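Local coordinates for protein endo-1,3-beta-glucanase, family GH16 (PDB 4BPZ) that probably hydrolyses internal beta-1,3-glucosidic bonds of laminarin as a calcium-binding family GH16 endoglucanase domain, here holding a trisaccharide of a mixed-linkage glucan, at residues H31-P36 / G40-N45; K70-F75 / T79-S84; T177-T180 / F186-Y189; L210-S213 / P217-A220. The protein carries 1 engineered substitution. All blocks are in the same frame, centred on the assembly; numbering follows the deposited sequence.

Contact 1 of 4, residues H31-P36 / G40-N45. With BGC (beta-D-glucopyranose), chain C; GLC (alpha-D-glucopyranose), chain B; BGC (beta-D-glucopyranose), chain D.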
loop_
_atom_site.group_PDB
_atom_site.type_symbol
_atom_site.label_atom_id
_atom_site.label_comp_id
_atom_site.label_asym_id
_atom_site.label_seq_id
_atom_site.Cartn_x
_atom_site.Cartn_y
_atom_site.Cartn_z
ATOM N N HIS A 31 -11.294 4.410 -2.449
ATOM C CA HIS A 31 -11.507 5.556 -1.546
ATOM C C HIS A 31 -10.179 6.326 -1.414
ATOM O O HIS A 31 -9.134 5.721 -1.237
ATOM C CB HIS A 31 -11.879 4.963 -0.172
ATOM C CG HIS A 31 -11.980 5.991 0.921
ATOM N ND1 HIS A 31 -13.004 6.863 1.029
ATOM C CD2 HIS A 31 -11.105 6.276 1.946
ATOM C CE1 HIS A 31 -12.803 7.654 2.083
ATOM N NE2 HIS A 31 -11.667 7.281 2.679
ATOM N N TYR A 32 -10.251 7.619 -1.470
ATOM C CA TYR A 32 -9.061 8.463 -1.240
ATOM C C TYR A 32 -8.933 8.853 0.196
ATOM O O TYR A 32 -9.911 9.287 0.827
ATOM C CB TYR A 32 -9.154 9.713 -2.032
ATOM C CG TYR A 32 -8.946 9.556 -3.509
ATOM C CD1 TYR A 32 -9.963 9.263 -4.363
ATOM C CD2 TYR A 32 -7.621 9.647 -4.005
ATOM C CE1 TYR A 32 -9.682 9.190 -5.799
ATOM C CE2 TYR A 32 -7.335 9.516 -5.312
ATOM C CZ TYR A 32 -8.324 9.425 -6.198
ATOM O OH TYR A 32 -8.062 9.329 -7.576
ATOM N N GLN A 33 -7.701 8.811 0.705
ATOM C CA GLN A 33 -7.390 9.487 1.967
ATOM C C GLN A 33 -6.749 10.775 1.650
ATOM O O GLN A 33 -5.758 10.886 0.898
ATOM C CB GLN A 33 -6.459 8.601 2.786
ATOM C CG GLN A 33 -7.173 7.384 3.317
ATOM C CD GLN A 33 -6.266 6.584 4.267
ATOM O OE1 GLN A 33 -5.470 5.717 3.873
ATOM N NE2 GLN A 33 -6.366 6.895 5.593
ATOM N N VAL A 34 -7.236 11.834 2.298
ATOM C CA VAL A 34 -6.699 13.186 2.161
ATOM C C VAL A 34 -6.460 13.883 3.482
ATOM O O VAL A 34 -5.667 14.813 3.583
ATOM C CB VAL A 34 -7.545 14.126 1.238
ATOM C CG1 VAL A 34 -7.834 13.426 -0.098
ATOM C CG2 VAL A 34 -8.858 14.558 1.889
ATOM N N ILE A 35 -7.165 13.455 4.543
ATOM C CA ILE A 35 -7.046 14.107 5.872
ATOM C C ILE A 35 -5.781 13.545 6.554
ATOM O O ILE A 35 -5.695 12.322 6.759
ATOM C CB ILE A 35 -8.245 13.805 6.751
ATOM C CG1 ILE A 35 -9.540 14.385 6.132
ATOM C CG2 ILE A 35 -8.034 14.390 8.153
ATOM C CD1 ILE A 35 -10.788 13.742 6.771
ATOM N N PRO A 36 -4.815 14.395 6.954
ATOM C CA PRO A 36 -3.656 13.853 7.567
ATOM C C PRO A 36 -4.034 13.345 8.951
ATOM O O PRO A 36 -4.816 13.989 9.708
ATOM C CB PRO A 36 -2.708 15.047 7.713
ATOM C CG PRO A 36 -3.289 16.146 6.877
ATOM C CD PRO A 36 -4.745 15.810 6.629
ATOM N N GLY A 40 -1.817 17.420 11.036
ATOM C CA GLY A 40 -1.454 18.044 9.823
ATOM C C GLY A 40 -0.422 17.290 9.010
ATOM O O GLY A 40 -0.151 17.735 7.886
ATOM N N SER A 41 0.062 16.140 9.540
ATOM C CA SER A 41 1.070 15.328 8.833
ATOM C C SER A 41 0.648 13.868 8.748
ATOM O O SER A 41 -0.211 13.410 9.532
ATOM C CB SER A 41 2.403 15.432 9.585
ATOM O OG SER A 41 2.856 16.812 9.641
ATOM N N TRP A 42 1.340 13.149 7.868
ATOM C CA TRP A 42 1.273 11.676 7.836
ATOM C C TRP A 42 2.282 11.146 8.827
ATOM O O TRP A 42 2.939 11.917 9.551
ATOM C CB TRP A 42 1.409 11.200 6.386
ATOM C CG TRP A 42 0.114 11.513 5.666
ATOM C CD1 TRP A 42 -0.264 12.677 5.063
ATOM C CD2 TRP A 42 -1.034 10.637 5.648
ATOM N NE1 TRP A 42 -1.629 12.592 4.693
ATOM C CE2 TRP A 42 -2.088 11.368 5.055
ATOM C CE3 TRP A 42 -1.261 9.357 6.118
ATOM C CZ2 TRP A 42 -3.395 10.816 4.920
ATOM C CZ3 TRP A 42 -2.570 8.813 5.960
ATOM C CH2 TRP A 42 -3.600 9.528 5.371
ATOM N N HIS A 43 2.355 9.828 8.925
ATOM C CA HIS A 43 3.242 9.140 9.846
ATOM C C HIS A 43 4.637 9.036 9.288
ATOM O O HIS A 43 4.926 9.465 8.168
ATOM C CB HIS A 43 2.650 7.797 10.191
ATOM C CG HIS A 43 1.254 7.910 10.749
ATOM N ND1 HIS A 43 1.003 8.543 11.939
ATOM C CD2 HIS A 43 0.062 7.471 10.228
ATOM C CE1 HIS A 43 -0.344 8.445 12.184
ATOM N NE2 HIS A 43 -0.899 7.758 11.146
ATOM N N ASN A 44 5.535 8.397 10.064
ATOM C CA ASN A 44 6.857 8.077 9.587
ATOM C C ASN A 44 7.682 9.284 9.173
ATOM O O ASN A 44 8.587 9.142 8.308
ATOM C CB ASN A 44 6.810 7.023 8.458
ATOM C CG ASN A 44 5.942 5.860 8.790
ATOM O OD1 ASN A 44 6.152 5.229 9.835
ATOM N ND2 ASN A 44 4.970 5.549 7.951
ATOM N N ASN A 45 7.365 10.500 9.643
ATOM C CA ASN A 45 8.079 11.682 9.235
ATOM C C ASN A 45 7.991 11.954 7.727
ATOM O O ASN A 45 8.807 12.685 7.162
ATOM C CB ASN A 45 9.556 11.668 9.710
ATOM C CG ASN A 45 9.632 11.503 11.175
ATOM O OD1 ASN A 45 9.013 12.308 11.891
ATOM N ND2 ASN A 45 10.294 10.502 11.631
HETATM C C2 BGC C . 3.302 3.863 10.715
HETATM C C3 BGC C . 2.393 3.881 11.905
HETATM C C4 BGC C . 0.897 4.067 11.450
HETATM C C5 BGC C . 0.532 2.986 10.401
HETATM C C6 BGC C . -0.829 3.174 9.764
HETATM C C1 BGC C . 2.785 2.801 9.708
HETATM O O2 BGC C . 4.598 3.558 11.148
HETATM O O3 BGC C . 2.765 5.011 12.691
HETATM O O4 BGC C . -0.042 3.860 12.499
HETATM O O5 BGC C . 1.477 3.118 9.303
HETATM O O6 BGC C . -0.956 4.366 9.021
HETATM C C1 GLC B . 4.246 -0.328 6.623
HETATM C C2 GLC B . 4.412 0.703 7.790
HETATM C C3 GLC B . 3.437 1.855 7.507
HETATM C C4 GLC B . 3.674 2.426 6.177
HETATM C C5 GLC B . 3.320 1.316 5.218
HETATM C C6 GLC B . 3.476 1.691 3.761
HETATM O O1 GLC B . 3.089 -1.126 6.747
HETATM O O2 GLC B . 4.135 0.017 8.985
HETATM O O3 GLC B . 3.617 2.900 8.554
HETATM O O4 GLC B . 2.845 3.588 5.982
HETATM O O5 GLC B . 4.237 0.224 5.450
HETATM O O6 GLC B . 4.812 2.069 3.447
HETATM C C2 BGC D . -1.678 4.768 13.992
HETATM C C3 BGC D . -1.962 5.956 14.863
HETATM C C4 BGC D . -0.863 6.134 15.925
HETATM C C5 BGC D . 0.500 6.146 15.196
HETATM C C6 BGC D . 1.622 6.346 16.193
HETATM C C1 BGC D . -0.320 4.933 13.353
HETATM O O2 BGC D . -2.694 4.649 13.004
HETATM O O3 BGC D . -3.151 5.765 15.574
HETATM O O4 BGC D . -1.062 7.369 16.576
HETATM O O5 BGC D . 0.655 4.972 14.382
HETATM O O6 BGC D . 2.835 6.479 15.440
HETATM O O HOH W 1 -2.775 14.821 3.326
HETATM O O HOH W 2 -4.532 16.523 10.797
#

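Contact 2 of 4, residues K70-F75 / T79-S84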
loop_
_atom_site.group_PDB
_atom_site.type_symbol
_atom_site.label_atom_id
_atom_site.label_comp_id
_atom_site.label_asym_id
_atom_site.label_seq_id
_atom_site.Cartn_x
_atom_site.Cartn_y
_atom_site.Cartn_z
ATOM N N LYS A 70 6.766 17.376 -6.493
ATOM C CA LYS A 70 7.243 18.484 -5.637
ATOM C C LYS A 70 6.366 19.676 -5.949
ATOM O O LYS A 70 6.382 20.247 -7.086
ATOM C CB LYS A 70 8.721 18.785 -5.946
ATOM C CG LYS A 70 9.283 19.867 -5.009
ATOM C CD LYS A 70 10.766 19.999 -5.191
ATOM C CE LYS A 70 11.328 20.924 -4.114
ATOM N NZ LYS A 70 12.814 20.964 -4.275
ATOM N N GLU A 71 5.584 20.099 -4.969
ATOM C CA GLU A 71 4.488 21.062 -5.155
ATOM C C GLU A 71 4.110 21.512 -3.773
ATOM O O GLU A 71 3.794 20.684 -2.887
ATOM C CB GLU A 71 3.243 20.276 -5.801
ATOM C CG GLU A 71 2.019 21.112 -5.832
ATOM C CD GLU A 71 0.782 20.408 -6.308
ATOM O OE1 GLU A 71 0.790 19.182 -6.610
ATOM O OE2 GLU A 71 -0.253 21.133 -6.441
ATOM N N LYS A 72 4.056 22.822 -3.533
ATOM C CA LYS A 72 3.552 23.329 -2.232
ATOM C C LYS A 72 2.025 23.074 -2.201
ATOM O O LYS A 72 1.321 23.462 -3.143
ATOM C CB LYS A 72 3.836 24.840 -2.034
ATOM C CG LYS A 72 5.336 25.112 -1.943
ATOM C CD LYS A 72 5.866 24.836 -0.544
ATOM C CE LYS A 72 7.271 25.435 -0.467
ATOM N NZ LYS A 72 8.074 25.117 0.741
ATOM N N TYR A 73 1.540 22.541 -1.104
ATOM C CA TYR A 73 0.132 22.277 -0.994
ATOM C C TYR A 73 -0.284 22.381 0.401
ATOM O O TYR A 73 0.410 21.909 1.317
ATOM C CB TYR A 73 -0.152 20.842 -1.512
ATOM C CG TYR A 73 -1.625 20.441 -1.579
ATOM C CD1 TYR A 73 -2.349 20.737 -2.710
ATOM C CD2 TYR A 73 -2.297 19.865 -0.538
ATOM C CE1 TYR A 73 -3.724 20.470 -2.831
ATOM C CE2 TYR A 73 -3.644 19.591 -0.598
ATOM C CZ TYR A 73 -4.348 19.887 -1.745
ATOM O OH TYR A 73 -5.706 19.591 -1.773
ATOM N N THR A 74 -1.434 23.051 0.672
ATOM C CA THR A 74 -1.897 23.299 2.091
ATOM C C THR A 74 -3.244 22.582 2.244
ATOM O O THR A 74 -4.140 22.773 1.425
ATOM C CB THR A 74 -2.010 24.787 2.355
ATOM O OG1 THR A 74 -0.723 25.358 2.103
ATOM C CG2 THR A 74 -2.518 25.086 3.793
ATOM N N PHE A 75 -3.401 21.855 3.337
ATOM C CA PHE A 75 -4.690 21.249 3.712
ATOM C C PHE A 75 -4.895 21.705 5.169
ATOM O O PHE A 75 -4.136 21.351 6.085
ATOM C CB PHE A 75 -4.633 19.735 3.636
ATOM C CG PHE A 75 -5.940 19.112 4.064
ATOM C CD1 PHE A 75 -6.975 18.969 3.100
ATOM C CD2 PHE A 75 -6.189 18.686 5.339
ATOM C CE1 PHE A 75 -8.186 18.407 3.448
ATOM C CE2 PHE A 75 -7.454 18.124 5.723
ATOM C CZ PHE A 75 -8.433 17.968 4.753
ATOM N N THR A 79 1.015 23.073 5.508
ATOM C CA THR A 79 1.634 23.114 4.164
ATOM C C THR A 79 2.697 22.055 4.084
ATOM O O THR A 79 3.503 21.912 5.063
ATOM C CB THR A 79 2.229 24.488 3.931
ATOM O OG1 THR A 79 1.158 25.472 4.043
ATOM C CG2 THR A 79 2.837 24.603 2.553
ATOM N N LYS A 80 2.716 21.351 2.974
ATOM C CA LYS A 80 3.767 20.394 2.700
ATOM C C LYS A 80 4.346 20.742 1.336
ATOM O O LYS A 80 3.769 21.503 0.544
ATOM C CB LYS A 80 3.213 18.946 2.671
ATOM C CG LYS A 80 2.625 18.476 3.969
ATOM C CD LYS A 80 3.712 18.311 5.058
ATOM C CE LYS A 80 3.078 17.919 6.399
ATOM N NZ LYS A 80 3.994 18.037 7.512
ATOM N N ASP A 81 5.509 20.148 1.075
ATOM C CA ASP A 81 6.279 20.461 -0.149
ATOM C C ASP A 81 6.086 19.424 -1.255
ATOM O O ASP A 81 6.651 19.587 -2.342
ATOM C CB ASP A 81 7.778 20.481 0.202
ATOM C CG ASP A 81 8.141 21.631 1.094
ATOM O OD1 ASP A 81 7.372 22.629 1.131
ATOM O OD2 ASP A 81 9.200 21.534 1.756
ATOM N N TYR A 82 5.307 18.351 -1.017
ATOM C CA TYR A 82 5.054 17.308 -1.976
ATOM C C TYR A 82 3.598 16.935 -1.910
ATOM O O TYR A 82 3.000 16.968 -0.820
ATOM C CB TYR A 82 5.901 16.031 -1.734
ATOM C CG TYR A 82 7.385 16.338 -1.699
ATOM C CD1 TYR A 82 7.989 16.723 -0.476
ATOM C CD2 TYR A 82 8.150 16.344 -2.837
ATOM C CE1 TYR A 82 9.339 17.122 -0.440
ATOM C CE2 TYR A 82 9.522 16.711 -2.837
ATOM C CZ TYR A 82 10.081 17.078 -1.632
ATOM O OH TYR A 82 11.393 17.468 -1.640
ATOM N N THR A 83 3.074 16.455 -3.012
ATOM C CA THR A 83 1.711 15.843 -3.056
ATOM C C THR A 83 1.801 14.483 -3.673
ATOM O O THR A 83 2.716 14.171 -4.485
ATOM C CB THR A 83 0.748 16.762 -3.905
ATOM O OG1 THR A 83 1.258 16.830 -5.217
ATOM C CG2 THR A 83 0.556 18.094 -3.293
ATOM N N SER A 84 0.859 13.611 -3.320
ATOM C CA SER A 84 0.779 12.263 -3.842
ATOM C C SER A 84 -0.676 11.784 -3.652
ATOM O O SER A 84 -1.553 12.598 -3.351
ATOM C CB SER A 84 1.813 11.391 -3.144
ATOM O OG SER A 84 1.881 10.131 -3.720
HETATM O O HOH W 3 13.229 18.284 -3.521
#

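Contact 3 of 4, residues T177-T180 / F186-Y189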
loop_
_atom_site.group_PDB
_atom_site.type_symbol
_atom_site.label_atom_id
_atom_site.label_comp_id
_atom_site.label_asym_id
_atom_site.label_seq_id
_atom_site.Cartn_x
_atom_site.Cartn_y
_atom_site.Cartn_z
ATOM N N THR A 177 14.060 -8.869 -1.151
ATOM C CA THR A 177 14.509 -9.652 -2.265
ATOM C C THR A 177 15.049 -8.789 -3.338
ATOM O O THR A 177 14.622 -7.666 -3.524
ATOM C CB THR A 177 13.369 -10.578 -2.784
ATOM O OG1 THR A 177 13.925 -11.740 -3.372
ATOM C CG2 THR A 177 12.352 -9.854 -3.686
ATOM N N PRO A 178 16.027 -9.254 -4.117
ATOM C CA PRO A 178 16.556 -8.418 -5.208
ATOM C C PRO A 178 15.551 -8.276 -6.312
ATOM O O PRO A 178 14.744 -9.183 -6.640
ATOM C CB PRO A 178 17.814 -9.188 -5.697
ATOM C CG PRO A 178 18.078 -10.224 -4.773
ATOM C CD PRO A 178 16.917 -10.401 -3.840
ATOM N N ILE A 179 15.570 -7.148 -6.976
ATOM C CA ILE A 179 14.730 -6.912 -8.146
ATOM C C ILE A 179 15.516 -6.197 -9.212
ATOM O O ILE A 179 16.374 -5.348 -8.876
ATOM C CB ILE A 179 13.445 -6.068 -7.766
ATOM C CG1 ILE A 179 12.423 -5.999 -8.938
ATOM C CG2 ILE A 179 13.745 -4.711 -7.245
ATOM C CD1 ILE A 179 11.029 -5.514 -8.569
ATOM N N THR A 180 15.254 -6.536 -10.468
ATOM C CA THR A 180 15.863 -5.904 -11.635
ATOM C C THR A 180 14.855 -5.095 -12.419
ATOM O O THR A 180 13.744 -5.563 -12.667
ATOM C CB THR A 180 16.423 -7.003 -12.602
ATOM O OG1 THR A 180 17.463 -7.627 -11.874
ATOM C CG2 THR A 180 16.894 -6.421 -13.954
ATOM N N PHE A 186 7.181 -4.379 -15.794
ATOM C CA PHE A 186 6.162 -4.847 -14.847
ATOM C C PHE A 186 6.633 -6.105 -14.098
ATOM O O PHE A 186 7.197 -7.012 -14.682
ATOM C CB PHE A 186 4.847 -5.158 -15.586
ATOM C CG PHE A 186 4.049 -3.984 -15.997
ATOM C CD1 PHE A 186 3.385 -3.199 -15.029
ATOM C CD2 PHE A 186 4.008 -3.574 -17.355
ATOM C CE1 PHE A 186 2.671 -2.094 -15.386
ATOM C CE2 PHE A 186 3.248 -2.446 -17.703
ATOM C CZ PHE A 186 2.629 -1.665 -16.719
ATOM N N HIS A 187 6.315 -6.139 -12.786
ATOM C CA HIS A 187 6.419 -7.335 -11.998
ATOM C C HIS A 187 5.102 -7.554 -11.314
ATOM O O HIS A 187 4.283 -6.616 -11.176
ATOM C CB HIS A 187 7.491 -7.210 -10.928
ATOM C CG HIS A 187 8.901 -7.032 -11.487
ATOM N ND1 HIS A 187 9.358 -5.894 -12.077
ATOM C CD2 HIS A 187 9.950 -7.921 -11.464
ATOM C CE1 HIS A 187 10.655 -6.059 -12.454
ATOM N NE2 HIS A 187 11.046 -7.278 -12.042
ATOM N N VAL A 188 4.854 -8.809 -10.836
ATOM C CA VAL A 188 3.637 -9.092 -10.071
ATOM C C VAL A 188 4.020 -9.235 -8.613
ATOM O O VAL A 188 4.776 -10.132 -8.224
ATOM C CB VAL A 188 2.923 -10.353 -10.609
ATOM C CG1 VAL A 188 1.705 -10.628 -9.769
ATOM C CG2 VAL A 188 2.537 -10.163 -12.048
ATOM N N TYR A 189 3.420 -8.424 -7.757
ATOM C CA TYR A 189 3.602 -8.436 -6.313
ATOM C C TYR A 189 2.382 -9.117 -5.743
ATOM O O TYR A 189 1.244 -8.722 -6.082
ATOM C CB TYR A 189 3.659 -6.997 -5.851
ATOM C CG TYR A 189 4.826 -6.221 -6.512
ATOM C CD1 TYR A 189 6.134 -6.323 -6.011
ATOM C CD2 TYR A 189 4.602 -5.525 -7.703
ATOM C CE1 TYR A 189 7.174 -5.671 -6.648
ATOM C CE2 TYR A 189 5.714 -4.919 -8.362
ATOM C CZ TYR A 189 6.961 -4.992 -7.841
ATOM O OH TYR A 189 8.055 -4.391 -8.417
HETATM O O HOH W 4 13.335 -8.840 -11.198
#

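Contact 4 of 4, residues L210-S213 / P217-A220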
loop_
_atom_site.group_PDB
_atom_site.type_symbol
_atom_site.label_atom_id
_atom_site.label_comp_id
_atom_site.label_asym_id
_atom_site.label_seq_id
_atom_site.Cartn_x
_atom_site.Cartn_y
_atom_site.Cartn_z
ATOM N N LEU A 210 4.925 -15.847 6.877
ATOM C CA LEU A 210 4.635 -15.779 8.298
ATOM C C LEU A 210 3.542 -16.723 8.639
ATOM O O LEU A 210 2.464 -16.682 8.015
ATOM C CB LEU A 210 4.218 -14.348 8.662
ATOM C CG LEU A 210 3.845 -14.171 10.156
ATOM C CD1 LEU A 210 5.007 -14.515 11.127
ATOM C CD2 LEU A 210 3.375 -12.741 10.368
ATOM N N LYS A 211 3.777 -17.624 9.567
ATOM C CA LYS A 211 2.734 -18.505 10.078
ATOM C C LYS A 211 1.603 -17.717 10.697
ATOM O O LYS A 211 1.829 -16.775 11.440
ATOM C CB LYS A 211 3.392 -19.449 11.105
ATOM C CG LYS A 211 2.422 -20.408 11.703
ATOM C CD LYS A 211 3.160 -21.280 12.725
ATOM C CE LYS A 211 2.208 -22.204 13.414
ATOM N NZ LYS A 211 1.617 -23.158 12.426
ATOM N N ASN A 212 0.368 -18.091 10.365
ATOM C CA ASN A 212 -0.798 -17.470 10.976
ATOM C C ASN A 212 -1.251 -18.186 12.235
ATOM O O ASN A 212 -0.885 -19.342 12.449
ATOM C CB ASN A 212 -1.933 -17.413 9.915
ATOM C CG ASN A 212 -2.991 -16.354 10.210
ATOM O OD1 ASN A 212 -3.931 -16.194 9.337
ATOM N ND2 ASN A 212 -2.888 -15.616 11.221
ATOM N N SER A 213 -1.967 -17.517 13.107
ATOM C CA SER A 213 -2.518 -18.139 14.288
ATOM C C SER A 213 -3.661 -17.209 14.717
ATOM O O SER A 213 -3.714 -15.992 14.435
ATOM C CB SER A 213 -1.491 -18.294 15.447
ATOM O OG SER A 213 -1.329 -17.095 16.158
ATOM N N PRO A 217 -3.800 -10.562 14.312
ATOM C CA PRO A 217 -4.951 -9.893 13.681
ATOM C C PRO A 217 -5.137 -10.232 12.207
ATOM O O PRO A 217 -5.848 -9.402 11.416
ATOM C CB PRO A 217 -4.648 -8.415 13.923
ATOM C CG PRO A 217 -3.130 -8.384 14.005
ATOM C CD PRO A 217 -2.669 -9.655 14.611
ATOM N N TYR A 218 -4.777 -11.405 11.791
ATOM C CA TYR A 218 -4.802 -11.809 10.387
ATOM C C TYR A 218 -5.869 -12.864 10.125
ATOM O O TYR A 218 -5.739 -13.729 9.287
ATOM C CB TYR A 218 -3.443 -12.300 9.912
ATOM C CG TYR A 218 -2.335 -11.253 10.089
ATOM C CD1 TYR A 218 -2.376 -10.078 9.377
ATOM C CD2 TYR A 218 -1.272 -11.445 10.941
ATOM C CE1 TYR A 218 -1.362 -9.133 9.486
ATOM C CE2 TYR A 218 -0.278 -10.514 11.061
ATOM C CZ TYR A 218 -0.286 -9.368 10.354
ATOM O OH TYR A 218 0.757 -8.463 10.422
ATOM N N ASN A 219 -7.001 -12.776 10.883
ATOM C CA ASN A 219 -8.152 -13.708 10.703
ATOM C C ASN A 219 -9.442 -12.947 10.631
ATOM O O ASN A 219 -10.533 -13.520 10.841
ATOM C CB ASN A 219 -8.174 -14.779 11.810
ATOM C CG ASN A 219 -6.888 -15.602 11.733
ATOM O OD1 ASN A 219 -6.666 -16.433 10.852
ATOM N ND2 ASN A 219 -6.009 -15.250 12.660
ATOM N N ALA A 220 -9.375 -11.659 10.319
ATOM C CA ALA A 220 -10.505 -10.782 10.219
ATOM C C ALA A 220 -10.257 -9.887 8.981
ATOM O O ALA A 220 -9.145 -9.860 8.451
ATOM C CB ALA A 220 -10.660 -9.962 11.478
#

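Contact 1 of 4, residues H31-P36 / G40-N45
W42, on the loop that carries H43 and N44 into the glycan pocket, lays its indole against Q33, I35 and P36, where the chain leaves strand 30-32. Its CG lies anti to the carbonyl carbon (chi1 -73°), which swings the indole toward P36 and Q33. P36 CA meets the pyrrole side obliquely, 3.7 Å from W42 NE1; the proline CB meets the backbone, 3.5 Å from G40 C. I35 O comes within 3.3 Å of W42 CZ2. Q33 approaches the six-membered ring: its NE2 lies in plane at the edge, 3.8 Å from W42 CH2, and its amide stands almost perpendicular to the indole (88°). R86 and E123, both pocket residues, hydrogen-bond the two ends of that amide and fix its rotation. No direct hydrogen bond crosses. A water at the indole edge accepts from W42 NE1 (2.9 Å) and donates to V34 O; another joins G40 N to P36 O. The phi of G40 (94°) calls for glycine. N44 OD1 accepts from O2 of the middle sugar, BGC of chain C, at 2.6 Å, and N44 ND2 donates to O3 of GLC at 3.0 Å. H43 presents one ring face to C4 of BGC of chain C and C1 of BGC of chain D. Sugar carbons over an aromatic face, with an amide gripping the hydroxyls, are typical of glycan-binding clefts.

Contact 2 of 4, residues K70-F75 / T79-S84
Y73 and K80 form the antiparallel hydrogen-bonded pair of this hairpin, Y73 N giving to K80 O at 3.0 Å and K80 N to Y73 O at 2.9 Å. Further toward D81 the register slips by one residue, a beta bulge, and E71 N reaches D81 O at 2.9 Å from well above the carbonyl plane. Non-hydrogen-bonded pairs flank this backbone pairing: T74 with T79, whose OG1 atoms share a hydrogen bond of 2.7 Å, and K70 with Y82. Two side-chain bonds involve charge. K72, bent at chi2 (-82°), runs alongside D81 and sets NZ 2.6 Å from D81 OD1 in a salt bridge. E71 OE1 accepts from T83 OG1 at 2.8 Å, above the carboxylate plane, while OE2 pairs with R53. With an alanine in place of E71, T83 OG1 would probably lose its acceptor and R53 a countercharge. Among apolar contacts, T83 CG2 packs 3.4 Å from Y73 CB, the two side chains crossing at about a right angle. K70 CB lies 3.8 Å from Y82 CE2; beyond it K70 NZ, also bonded to E240 O, shares a water with Y82 OH. Strand 78-80 forms the hairpin with strand 63-75; after the corner at D81, which sets strand 82-84 at 95° to strand 70-75, Y82 and S84 bond through their backbones to H49 of strand 48-50.

Contact 3 of 4, residues T177-T180 / F186-Y189
I179 and H187 meet through an aliphatic tip on a ring, in the stretch where strand 170-178 ends and strand 187-193 begins. The CH-pi contact is well centred: I179 CD1 stands 3.7 Å from the centroid of the H187 ring, directly on its normal. CG1 approaches the same imidazole nearer its rim, 3.6 Å from H187 NE2. With CG1 anti to the backbone N (chi1 -171°) and chi2 also extended, the isoleucine chain reaches out far enough to set its terminal methyl over the ring. That methyl also packs tightly against Y189, lying 3.2 Å from Y189 OH, the two side chains crossing at about a right angle. Polar contacts gather at the imidazole edge. T180 O lies near the ring plane, 3.1 Å from H187 CE1, and a water joins the backbone to the ring, accepting from T180 N at 3.1 Å and hydrogen-bonded to H187 NE2 at 2.9 Å. On its other nitrogen, H187 ND1 has a weak hydrogen bond to S185 O. L202, from strand 197-202, touches I179, H187 and Y189 alike. Replacing H187 by an alanine would probably leave the I179 methyl without its aromatic face and the bridging water without its ring partner. The chemistry is divided by side: the imidazole face takes hydrocarbon, while T180 O and a bonded water lie at its edge and ND1 bonds weakly to S185 O. I179 CD1 over the face and the polar groups at the edge probably limit the turning of the ring.

Contact 4 of 4, residues L210-S213 / P217-A220
N212 carries CG anti to its backbone N (chi1 -158°), and N219 carries CG anti to its carbonyl carbon (chi1 -61°); these settings bring the two amides in from opposite directions with their planes only 11° apart. N219 ND2 gives a weak hydrogen bond to S213 O at 3.0 Å, far from straight. Its OD1 is held by Y95 OH, so both ends of this amide have a partner. The N212 amide also lies close to the start of the Y218 side chain, its plane turned well away from that of the phenol ring. The contact spans the end of strand 205-211 and the loop leading to strand 222-230 in the beta-sandwich jelly roll of GH16 enzymes. Apolar contact across it is slight: L210 CD2 comes within 4.3 Å of Y218 CE2, approaching the ring obliquely. The Y218 ring meets W162 edge-to-face, and its OH hydrogen-bonds the main-chain O of S142, the engineered residue of the glycan pocket. Back at the main chain, Y218 O takes a hydrogen bond from W193 NE1, and Y218 N and S213 O both bond T216 OG1 within the intervening turn.

In the fold
Contacts 1 and 2 are neighbours, with centres 12 Å apart, and touch directly: S41 OG lies 2.7 Å from K80 NZ in a probable hydrogen bond, and P36 CD packs 3.5 Å from F75 CD2. Together they join the pocket loop to the surface hairpin. Contact 3 lies on the other side of the chain's centre from contact 1, its centre 27 Å away; its Y189 side chain is about 13 Å from both GLC and the calcium ion. Contact 4 is 37 Å from contact 2, centre to centre, yet its Y218 side chain is about 9 Å from GLC. Contact 1 alone holds residues of the glycan pocket, H43 and N44.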